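Local coordinates for amino acid ABC transporter, periplasmic amino acid-binding protein (Brucella ovis, PDB 4Z9N) that binds glutathione in its interdomain cleft and probably serves as the periplasmic receptor that hands its solute to an ABC transporter, at residues S42-D47 against G105-D110; Y48-A53 against V63-L68; T182-S187 against E211-T216; G290-I295 against G320-I325. One frame throughout, in Å; residues are numbered along the deposited sequence.

Contact 1: residues S42-D47 against G105-D110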
# COMPACT_ATOMS: atom_id res chain seq x y z
N SER D 42 -16.00 20.72 4.62
CA SER D 42 -15.12 20.16 5.64
C SER D 42 -15.27 18.65 5.68
O SER D 42 -16.25 18.10 5.15
CB SER D 42 -15.40 20.76 7.02
OG SER D 42 -16.68 20.37 7.48
N GLY D 43 -14.31 17.99 6.31
CA GLY D 43 -14.30 16.53 6.40
C GLY D 43 -12.93 15.91 6.18
O GLY D 43 -11.97 16.59 5.78
N PHE D 44 -12.83 14.61 6.45
CA PHE D 44 -11.58 13.85 6.34
C PHE D 44 -11.08 13.81 4.89
O PHE D 44 -9.92 14.13 4.62
CB PHE D 44 -11.80 12.42 6.87
CG PHE D 44 -10.57 11.54 6.86
CD1 PHE D 44 -9.70 11.52 7.94
CD2 PHE D 44 -10.31 10.70 5.78
CE1 PHE D 44 -8.57 10.70 7.94
CE2 PHE D 44 -9.18 9.86 5.77
CZ PHE D 44 -8.32 9.87 6.86
N ASP D 45 -11.96 13.43 3.96
CA ASP D 45 -11.58 13.43 2.54
C ASP D 45 -11.41 14.87 2.04
O ASP D 45 -10.53 15.13 1.22
CB ASP D 45 -12.61 12.69 1.69
CG ASP D 45 -12.45 11.18 1.76
OD1 ASP D 45 -11.36 10.72 2.17
OD2 ASP D 45 -13.42 10.45 1.40
N VAL D 46 -12.24 15.79 2.52
CA VAL D 46 -12.05 17.20 2.15
C VAL D 46 -10.64 17.69 2.52
O VAL D 46 -9.97 18.34 1.71
CB VAL D 46 -13.12 18.09 2.81
CG1 VAL D 46 -12.69 19.56 2.81
CG2 VAL D 46 -14.46 17.91 2.06
N ASP D 47 -10.19 17.36 3.73
CA ASP D 47 -8.86 17.82 4.15
C ASP D 47 -7.76 17.21 3.27
O ASP D 47 -6.72 17.83 3.05
CB ASP D 47 -8.58 17.51 5.63
CG ASP D 47 -9.24 18.50 6.58
OD1 ASP D 47 -9.31 18.19 7.79
OD2 ASP D 47 -9.70 19.58 6.13
N GLY D 105 -3.00 5.74 -3.36
CA GLY D 105 -2.82 5.44 -1.95
C GLY D 105 -4.16 5.14 -1.30
O GLY D 105 -5.20 5.33 -1.93
N ILE D 106 -4.12 4.66 -0.07
CA ILE D 106 -5.30 4.30 0.69
C ILE D 106 -5.33 5.20 1.92
O ILE D 106 -4.49 5.06 2.80
CB ILE D 106 -5.29 2.81 1.09
CG1 ILE D 106 -5.47 1.91 -0.15
CG2 ILE D 106 -6.37 2.51 2.13
CD1 ILE D 106 -4.95 0.48 0.08
N ASN D 107 -6.26 6.14 1.98
CA ASN D 107 -6.23 7.06 3.10
C ASN D 107 -7.10 6.57 4.27
O ASN D 107 -7.04 7.13 5.35
CB ASN D 107 -6.61 8.49 2.66
CG ASN D 107 -8.06 8.64 2.22
OD1 ASN D 107 -8.74 7.70 1.82
ND2 ASN D 107 -8.52 9.89 2.24
N TYR D 108 -7.88 5.51 4.06
CA TYR D 108 -8.67 4.98 5.15
C TYR D 108 -9.05 3.54 4.83
O TYR D 108 -9.75 3.31 3.85
CB TYR D 108 -9.93 5.84 5.39
CG TYR D 108 -10.67 5.46 6.65
CD1 TYR D 108 -11.58 4.41 6.65
CD2 TYR D 108 -10.42 6.12 7.84
CE1 TYR D 108 -12.23 4.03 7.80
CE2 TYR D 108 -11.07 5.75 9.00
CZ TYR D 108 -11.97 4.71 8.97
OH TYR D 108 -12.61 4.33 10.13
N TYR D 109 -8.58 2.59 5.65
CA TYR D 109 -9.01 1.19 5.52
C TYR D 109 -10.32 1.00 6.24
O TYR D 109 -10.39 1.22 7.44
CB TYR D 109 -7.97 0.22 6.09
CG TYR D 109 -6.64 0.24 5.38
CD1 TYR D 109 -5.66 1.16 5.73
CD2 TYR D 109 -6.36 -0.66 4.35
CE1 TYR D 109 -4.44 1.18 5.09
CE2 TYR D 109 -5.14 -0.64 3.70
CZ TYR D 109 -4.19 0.29 4.07
OH TYR D 109 -2.97 0.30 3.43
N ASP D 110 -11.37 0.58 5.53
CA ASP D 110 -12.67 0.36 6.15
C ASP D 110 -13.19 -1.04 5.78
O ASP D 110 -12.50 -1.82 5.13
CB ASP D 110 -13.67 1.44 5.71
CG ASP D 110 -14.69 1.77 6.78
OD1 ASP D 110 -14.76 1.04 7.79
OD2 ASP D 110 -15.41 2.79 6.61
O HOH W 1 -11.24 8.31 0.73
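Phe-44 presses the rim of its ring against Asn-107: CZ lies 3.4 Å from Asn-107 O, which sits at the edge near the ring plane, and CE2 comes within 3.6 Å of Asn-107 ND2. With CG trans to the backbone N (chi1 -178°), the ring is carried out toward Asn-107. Ring and amide run alongside each other, pointing opposite ways, with their planes 47° apart. Beyond the amide, Phe-44 CE2 also packs on Tyr-108 CB at 4.1 Å. Asp-45 meets the same amide with a bond instead. Asn-107 ND2 donates to Asp-45 OD1 at 3.0 Å with an N-H...O angle of 154°, the carboxylate and amide almost coplanar. A water closes the circuit, giving one hydrogen to Asp-45 OD1 (2.8 Å) and the other to Asn-107 OD1 (2.8 Å). Both ends of the amide thus have partners, which suits this orientation of the group. The second carboxylate oxygen, Asp-45 OD2, accepts from the backbone N of Asn-88. Here the first turn of helix 44-57, entered through Gly-43 at the N-cap, buttresses the corner at Asn-107 in strand 101-117, consistent with the strands that cross between the lobes of periplasmic binding proteins.

Contact 2: residues Y48-A53 against V63-L68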
# COMPACT_ATOMS: atom_id res chain seq x y z
N TYR D 48 -7.98 15.99 2.80
CA TYR D 48 -7.02 15.36 1.89
C TYR D 48 -6.92 16.16 0.60
O TYR D 48 -5.83 16.36 0.06
CB TYR D 48 -7.40 13.90 1.60
CG TYR D 48 -6.46 12.91 2.27
CD1 TYR D 48 -6.62 12.58 3.62
CD2 TYR D 48 -5.39 12.36 1.58
CE1 TYR D 48 -5.75 11.71 4.25
CE2 TYR D 48 -4.50 11.50 2.22
CZ TYR D 48 -4.69 11.18 3.55
OH TYR D 48 -3.82 10.31 4.17
N CYS D 49 -8.06 16.62 0.09
CA CYS D 49 -8.08 17.51 -1.07
C CYS D 49 -7.30 18.78 -0.80
O CYS D 49 -6.51 19.24 -1.63
CB CYS D 49 -9.50 17.90 -1.45
SG CYS D 49 -10.53 16.53 -1.95
N ARG D 50 -7.55 19.36 0.37
CA ARG D 50 -6.86 20.58 0.75
C ARG D 50 -5.37 20.33 0.93
O ARG D 50 -4.56 21.24 0.75
CB ARG D 50 -7.46 21.17 2.02
CG ARG D 50 -8.95 21.52 1.93
CD ARG D 50 -9.33 22.54 3.01
NE ARG D 50 -10.77 22.78 3.03
CZ ARG D 50 -11.39 23.64 2.22
NH1 ARG D 50 -10.71 24.34 1.33
NH2 ARG D 50 -12.70 23.78 2.31
N ALA D 51 -5.01 19.10 1.30
CA ALA D 51 -3.59 18.76 1.45
C ALA D 51 -2.87 18.82 0.10
O ALA D 51 -1.74 19.33 -0.00
CB ALA D 51 -3.41 17.36 2.09
N VAL D 52 -3.53 18.32 -0.94
CA VAL D 52 -2.96 18.37 -2.28
C VAL D 52 -2.87 19.82 -2.75
O VAL D 52 -1.86 20.23 -3.31
CB VAL D 52 -3.78 17.51 -3.25
CG1 VAL D 52 -3.26 17.65 -4.67
CG2 VAL D 52 -3.73 16.05 -2.80
N ALA D 53 -3.92 20.59 -2.49
CA ALA D 53 -3.89 22.00 -2.83
C ALA D 53 -2.76 22.72 -2.10
O ALA D 53 -2.12 23.62 -2.67
CB ALA D 53 -5.24 22.65 -2.53
N VAL D 63 -8.93 25.40 -4.00
CA VAL D 63 -9.59 24.17 -4.40
C VAL D 63 -11.05 24.46 -4.66
O VAL D 63 -11.63 25.33 -4.00
CB VAL D 63 -9.42 23.09 -3.32
CG1 VAL D 63 -9.92 23.60 -1.98
CG2 VAL D 63 -10.14 21.80 -3.71
N LYS D 64 -11.63 23.78 -5.65
CA LYS D 64 -13.07 23.82 -5.88
C LYS D 64 -13.62 22.40 -5.78
O LYS D 64 -12.97 21.44 -6.22
CB LYS D 64 -13.41 24.44 -7.24
CG LYS D 64 -12.95 25.88 -7.42
CD LYS D 64 -13.50 26.47 -8.72
CE LYS D 64 -12.90 27.82 -9.03
NZ LYS D 64 -13.58 28.46 -10.19
N PHE D 65 -14.81 22.28 -5.20
CA PHE D 65 -15.37 20.95 -4.92
C PHE D 65 -16.55 20.60 -5.81
O PHE D 65 -17.48 21.38 -5.97
CB PHE D 65 -15.79 20.87 -3.45
CG PHE D 65 -14.65 21.01 -2.49
CD1 PHE D 65 -13.85 19.92 -2.18
CD2 PHE D 65 -14.35 22.25 -1.93
CE1 PHE D 65 -12.78 20.06 -1.30
CE2 PHE D 65 -13.29 22.39 -1.05
CZ PHE D 65 -12.50 21.29 -0.74
N THR D 66 -16.50 19.39 -6.37
CA THR D 66 -17.57 18.85 -7.20
C THR D 66 -18.26 17.70 -6.46
O THR D 66 -17.72 16.60 -6.41
CB THR D 66 -17.02 18.35 -8.55
OG1 THR D 66 -16.41 19.45 -9.25
CG2 THR D 66 -18.12 17.71 -9.43
N PRO D 67 -19.44 17.95 -5.86
CA PRO D 67 -20.15 16.86 -5.20
C PRO D 67 -20.63 15.82 -6.22
O PRO D 67 -21.14 16.20 -7.27
CB PRO D 67 -21.33 17.55 -4.52
CG PRO D 67 -21.56 18.78 -5.35
CD PRO D 67 -20.19 19.22 -5.83
N LEU D 68 -20.43 14.54 -5.89
CA LEU D 68 -20.72 13.42 -6.78
C LEU D 68 -21.42 12.26 -6.06
O LEU D 68 -20.94 11.77 -5.04
CB LEU D 68 -19.42 12.93 -7.44
CG LEU D 68 -18.58 13.94 -8.22
CD1 LEU D 68 -17.15 13.48 -8.49
CD2 LEU D 68 -19.28 14.20 -9.55
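A beta-alpha-beta crossover brings Arg-50 of helix 44-57 onto Phe-65 of strand 63-67: the chain leaves strand 21-25, makes a short hairpin, runs through the helix and returns as a parallel neighbour of 21-25. Phe-65 aims its far end at the arginine, CZ standing 3.8 Å above the guanidinium plane over its centre. The two planes are 73° apart, so the ring stands steeply on the charged group and does not lie flat along it; Arg-50 NH2 is 3.7 Å from Phe-65 CE2. Arg-50 gets there with an extended chain from CG to NE and a turn at the last torsion (chi4 -83°) that turns a face of the guanidinium to Phe-65. Beside it, Arg-50 NH1 comes to 3.5 Å from Val-63 CG1. The polar ends are held by two backbone carbonyls, NH1 by Pro-60 O and NH2 by Trp-41 O of the short strand 41-42, which fix the rotation of the group. In this alpha/beta lobe the segments of helix and strand run at 147° to each other, 9.3 Å between axes, and deeper in, the contacts are apolar. Cys-49 CB packs on Phe-65 CE1 at 3.9 Å, and Ala-53 CB meets Val-63 CB at 4.3 Å where the backbones come nearest. Val-63 CG2 in turn lies against one face of the Phe-65 ring, offset toward its rim. Farther along the chain, Leu-68 touches the bound glutathione.

Contact 3: residues T182-S187 against E211-T216. With GSH (glutathione), chain U.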
# COMPACT_ATOMS: atom_id res chain seq x y z
N THR D 182 -26.96 -0.60 5.30
CA THR D 182 -25.61 -1.11 5.12
C THR D 182 -24.76 -0.15 4.30
O THR D 182 -25.22 0.44 3.31
CB THR D 182 -25.59 -2.53 4.46
OG1 THR D 182 -24.25 -3.04 4.48
CG2 THR D 182 -26.08 -2.50 3.00
N THR D 183 -23.53 0.03 4.76
CA THR D 183 -22.49 0.75 4.02
C THR D 183 -21.18 0.56 4.78
O THR D 183 -21.10 -0.27 5.69
CB THR D 183 -22.82 2.27 3.84
OG1 THR D 183 -21.76 2.89 3.09
CG2 THR D 183 -22.96 2.98 5.17
N ASP D 184 -20.14 1.31 4.41
CA ASP D 184 -18.86 1.22 5.11
C ASP D 184 -19.03 1.63 6.56
O ASP D 184 -19.85 2.50 6.86
CB ASP D 184 -17.82 2.09 4.42
CG ASP D 184 -17.63 1.69 2.99
OD1 ASP D 184 -17.59 0.47 2.75
OD2 ASP D 184 -17.54 2.57 2.10
N GLN D 185 -18.27 1.01 7.45
CA GLN D 185 -18.53 1.24 8.86
C GLN D 185 -18.33 2.71 9.25
O GLN D 185 -19.15 3.27 10.00
CB GLN D 185 -17.64 0.34 9.72
CG GLN D 185 -17.84 0.55 11.19
CD GLN D 185 -16.82 -0.20 12.00
OE1 GLN D 185 -16.90 -1.42 12.14
NE2 GLN D 185 -15.82 0.51 12.49
N SER D 186 -17.29 3.34 8.71
CA SER D 186 -17.04 4.75 9.06
C SER D 186 -18.17 5.61 8.53
O SER D 186 -18.49 6.64 9.11
CB SER D 186 -15.70 5.25 8.50
OG SER D 186 -15.69 5.24 7.07
N SER D 187 -18.80 5.17 7.45
CA SER D 187 -19.91 5.92 6.88
C SER D 187 -21.15 5.79 7.76
O SER D 187 -21.94 6.74 7.88
CB SER D 187 -20.21 5.42 5.46
OG SER D 187 -19.10 5.63 4.60
N GLU D 211 -12.78 -2.68 2.53
CA GLU D 211 -13.10 -1.47 1.79
C GLU D 211 -12.01 -0.42 1.97
O GLU D 211 -12.14 0.52 2.75
CB GLU D 211 -14.46 -0.88 2.22
CG GLU D 211 -15.60 -1.87 2.24
CD GLU D 211 -16.30 -2.08 0.90
OE1 GLU D 211 -15.98 -1.40 -0.11
OE2 GLU D 211 -17.20 -2.95 0.86
N PRO D 212 -10.89 -0.61 1.26
CA PRO D 212 -9.83 0.40 1.33
C PRO D 212 -10.17 1.64 0.49
O PRO D 212 -10.30 1.55 -0.74
CB PRO D 212 -8.60 -0.36 0.79
CG PRO D 212 -9.21 -1.40 -0.17
CD PRO D 212 -10.49 -1.82 0.52
N PHE D 213 -10.34 2.79 1.15
CA PHE D 213 -10.69 4.03 0.45
C PHE D 213 -9.46 4.53 -0.30
O PHE D 213 -8.41 4.73 0.33
CB PHE D 213 -11.17 5.12 1.43
CG PHE D 213 -12.46 4.79 2.13
CD1 PHE D 213 -13.17 3.63 1.83
CD2 PHE D 213 -12.98 5.67 3.08
CE1 PHE D 213 -14.37 3.33 2.49
CE2 PHE D 213 -14.18 5.38 3.76
CZ PHE D 213 -14.89 4.21 3.44
N GLY D 214 -9.59 4.75 -1.60
CA GLY D 214 -8.43 5.08 -2.43
C GLY D 214 -8.43 6.48 -3.00
O GLY D 214 -9.47 7.04 -3.30
N LEU D 215 -7.23 7.06 -3.10
CA LEU D 215 -7.03 8.34 -3.75
C LEU D 215 -7.00 8.09 -5.25
O LEU D 215 -6.04 7.52 -5.77
CB LEU D 215 -5.72 8.97 -3.27
CG LEU D 215 -5.67 9.06 -1.74
CD1 LEU D 215 -4.32 9.56 -1.29
CD2 LEU D 215 -6.78 9.96 -1.20
N THR D 216 -8.06 8.50 -5.94
CA THR D 216 -8.32 7.95 -7.27
C THR D 216 -7.97 8.97 -8.36
O THR D 216 -8.40 10.10 -8.28
CB THR D 216 -9.79 7.53 -7.36
OG1 THR D 216 -10.09 6.70 -6.23
CG2 THR D 216 -10.07 6.75 -8.65
N1 GSH U . -16.92 2.52 -0.45
CA1 GSH U . -18.10 2.05 -1.19
C1 GSH U . -17.80 2.13 -2.68
O11 GSH U . -18.62 1.64 -3.50
O12 GSH U . -16.74 2.69 -3.10
CB1 GSH U . -19.34 2.91 -0.90
CG1 GSH U . -19.04 4.37 -1.31
CD1 GSH U . -20.33 5.17 -1.27
OE1 GSH U . -20.74 5.76 -2.22
N2 GSH U . -21.07 5.20 -0.03
CA2 GSH U . -22.31 5.94 -0.00
C2 GSH U . -22.10 7.44 -0.27
O2 GSH U . -21.06 7.99 -0.16
CB2 GSH U . -23.08 5.66 1.30
SG2 GSH U . -22.27 6.39 2.75
N3 GSH U . -23.26 8.18 -0.73
CA3 GSH U . -23.15 9.58 -1.02
C3 GSH U . -23.71 9.84 -2.42
O31 GSH U . -23.93 11.03 -2.77
O32 GSH U . -23.93 8.88 -3.21
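Asp-184 and Phe-213, which reach toward each other from the two segments, bury the most surface here. Asp-184 CB lies in the plane of the Phe-213 ring, at its edge, 3.7 Å from Phe-213 CZ. The carboxylate then leans past the ring, putting OD2 3.3 Å from Phe-213 CE1, and there OD2 accepts a short 2.6 Å hydrogen bond from glutathione N1, the amine of the gamma-glutamyl end. With chi1 at -59°, the Asp-184 carboxylate lies beside its own backbone N and faces both the ring and the ligand. Glu-211 crosses Asp-184 at about a right angle: Asp-184 OD1 is 3.1 Å from Glu-211 CG and 3.8 Å from Glu-211 OE1, and the carboxylate planes are 51° apart. The two acids probably both favour the positive amine, and the hydroxyls of Thr-90 and Thr-142 bond to Glu-211 OE1. Across CZ from the CE1 corner, Ser-186 OG, hydrogen-bonded to Asp-110, sits 3.6 Å from Phe-213 CE2. The next residue, Ser-187, brings CB to 3.5 Å from the ligand's SG2. Arg-73 and Arg-95 also hydrogen-bond glutathione; an aspartate for the ligand's amine, with arginines also lining the cleft, is consistent with family 3 amino-acid-binding proteins.

Contact 4: residues G290-I295 against G320-I325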
# COMPACT_ATOMS: atom_id res chain seq x y z
N GLY D 290 -2.25 20.08 8.68
CA GLY D 290 -1.67 19.27 9.74
C GLY D 290 -1.31 17.88 9.24
O GLY D 290 -1.44 17.59 8.05
N ASN D 291 -0.87 16.99 10.14
CA ASN D 291 -0.47 15.65 9.69
C ASN D 291 -1.67 14.69 9.63
O ASN D 291 -2.80 15.07 9.94
CB ASN D 291 0.65 15.07 10.58
CG ASN D 291 0.20 14.74 12.01
OD1 ASN D 291 -0.86 14.17 12.25
ND2 ASN D 291 1.06 15.08 12.98
N TYR D 292 -1.41 13.45 9.23
CA TYR D 292 -2.48 12.45 9.07
C TYR D 292 -3.33 12.31 10.34
O TYR D 292 -4.55 12.24 10.27
CB TYR D 292 -1.90 11.09 8.70
CG TYR D 292 -2.97 10.04 8.49
CD1 TYR D 292 -3.58 9.89 7.25
CD2 TYR D 292 -3.36 9.20 9.52
CE1 TYR D 292 -4.56 8.93 7.05
CE2 TYR D 292 -4.36 8.24 9.33
CZ TYR D 292 -4.94 8.11 8.09
OH TYR D 292 -5.92 7.15 7.92
N GLY D 293 -2.67 12.23 11.49
CA GLY D 293 -3.37 12.02 12.75
C GLY D 293 -4.25 13.21 13.09
O GLY D 293 -5.34 13.06 13.65
N GLU D 294 -3.76 14.40 12.76
CA GLU D 294 -4.53 15.60 13.00
C GLU D 294 -5.78 15.65 12.12
O GLU D 294 -6.84 16.08 12.59
CB GLU D 294 -3.67 16.84 12.79
CG GLU D 294 -2.48 16.93 13.75
CD GLU D 294 -1.78 18.25 13.64
OE1 GLU D 294 -2.17 19.20 14.38
OE2 GLU D 294 -0.86 18.36 12.81
N ILE D 295 -5.66 15.21 10.87
CA ILE D 295 -6.80 15.14 9.96
C ILE D 295 -7.80 14.12 10.49
O ILE D 295 -9.01 14.38 10.49
CB ILE D 295 -6.35 14.79 8.53
CG1 ILE D 295 -5.49 15.91 7.94
CG2 ILE D 295 -7.56 14.52 7.63
CD1 ILE D 295 -4.83 15.52 6.62
N GLY D 320 -1.32 -0.40 13.59
CA GLY D 320 -2.19 -0.26 12.44
C GLY D 320 -1.54 -0.63 11.11
O GLY D 320 -0.50 -1.27 11.09
N LEU D 321 -2.18 -0.19 10.03
CA LEU D 321 -1.74 -0.51 8.66
C LEU D 321 -1.13 0.68 7.92
O LEU D 321 -0.60 0.52 6.80
CB LEU D 321 -2.92 -1.05 7.84
CG LEU D 321 -3.64 -2.28 8.37
CD1 LEU D 321 -4.79 -2.69 7.43
CD2 LEU D 321 -2.65 -3.45 8.53
N GLN D 322 -1.20 1.87 8.50
CA GLN D 322 -0.83 3.05 7.72
C GLN D 322 0.67 3.24 7.75
O GLN D 322 1.26 3.50 8.81
CB GLN D 322 -1.56 4.31 8.21
CG GLN D 322 -3.05 4.32 7.89
CD GLN D 322 -3.34 4.64 6.43
OE1 GLN D 322 -2.43 4.86 5.63
NE2 GLN D 322 -4.62 4.63 6.07
N TYR D 323 1.28 3.13 6.58
CA TYR D 323 2.74 3.07 6.48
C TYR D 323 3.24 4.11 5.50
O TYR D 323 2.99 4.01 4.31
CB TYR D 323 3.16 1.66 6.05
CG TYR D 323 4.64 1.36 5.94
CD1 TYR D 323 5.33 1.61 4.75
CD2 TYR D 323 5.34 0.75 6.99
CE1 TYR D 323 6.68 1.31 4.62
CE2 TYR D 323 6.69 0.42 6.86
CZ TYR D 323 7.35 0.71 5.68
OH TYR D 323 8.67 0.38 5.54
N GLY D 324 3.92 5.13 6.00
CA GLY D 324 4.43 6.16 5.12
C GLY D 324 5.67 5.66 4.41
O GLY D 324 6.67 5.31 5.05
N ILE D 325 5.62 5.60 3.09
CA ILE D 325 6.75 5.16 2.30
C ILE D 325 7.84 6.22 2.47
O ILE D 325 7.52 7.40 2.57
CB ILE D 325 6.31 4.93 0.82
CG1 ILE D 325 5.18 3.90 0.78
CG2 ILE D 325 7.45 4.45 -0.06
CD1 ILE D 325 4.54 3.79 -0.58
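Gln-322 meets Tyr-292 in the first turn of a helix that opens with a capping box, Asn-291 and Glu-294. From the extended loop 320-325, the CB of Gln-322 points toward the helix, and CG passes 4.0 Å from Tyr-292 OH. A bend at chi2 (-76°) then lays the amide across the end of the tyrosine, ring and amide planes 42° apart, with CD 3.9 Å from Tyr-292 OH. At the tip, Gln-322 NE2 is 3.4 Å from Tyr-292 OH, but the angle is too poor for a hydrogen bond. Each group spends its polarity on other partners: Tyr-292 OH on Asn-107 O, and Gln-322 NE2 on Ile-106 O and Asn-313 OD1. Both side chains thus dock on the corner of strand 101-117, which ties helix 292-299 and the late loop to the same piece of backbone. Just past Gln-322 the loop reaches the dimer interface, where Tyr-323 meets Tyr-109 of the second subunit edge-to-face. In the capping box, Asn-291 OD1 accepts from Glu-294 N at 3.0 Å and weakly from Gly-293 N, and in return Glu-294 OE2 takes the backbone N of Asn-291 at 3.0 Å, from the anti side, 30° out of the carboxylate plane.

Overall arrangement
Contacts 1 and 2 share helix 44-57: its start meets the chain's centre in contact 1, while its later turns pack in contact 2 against an outer strand, partly exposed. Contacts 1 and 3 reach neighbouring strands of one sheet, joined through Asp-110, whose O accepts from Glu-211 N. Contact 4, also buried, hangs from the strand corner of contact 1, and Tyr-48 bridges from contact 2 to Tyr-292. The chemistry follows place: an amide–carboxylate bond with a bridging water at the centre, apolar packing under an arginine in the lobe, acids round a ligand amine in the cleft, and near-miss polar packing beside the dimer interface.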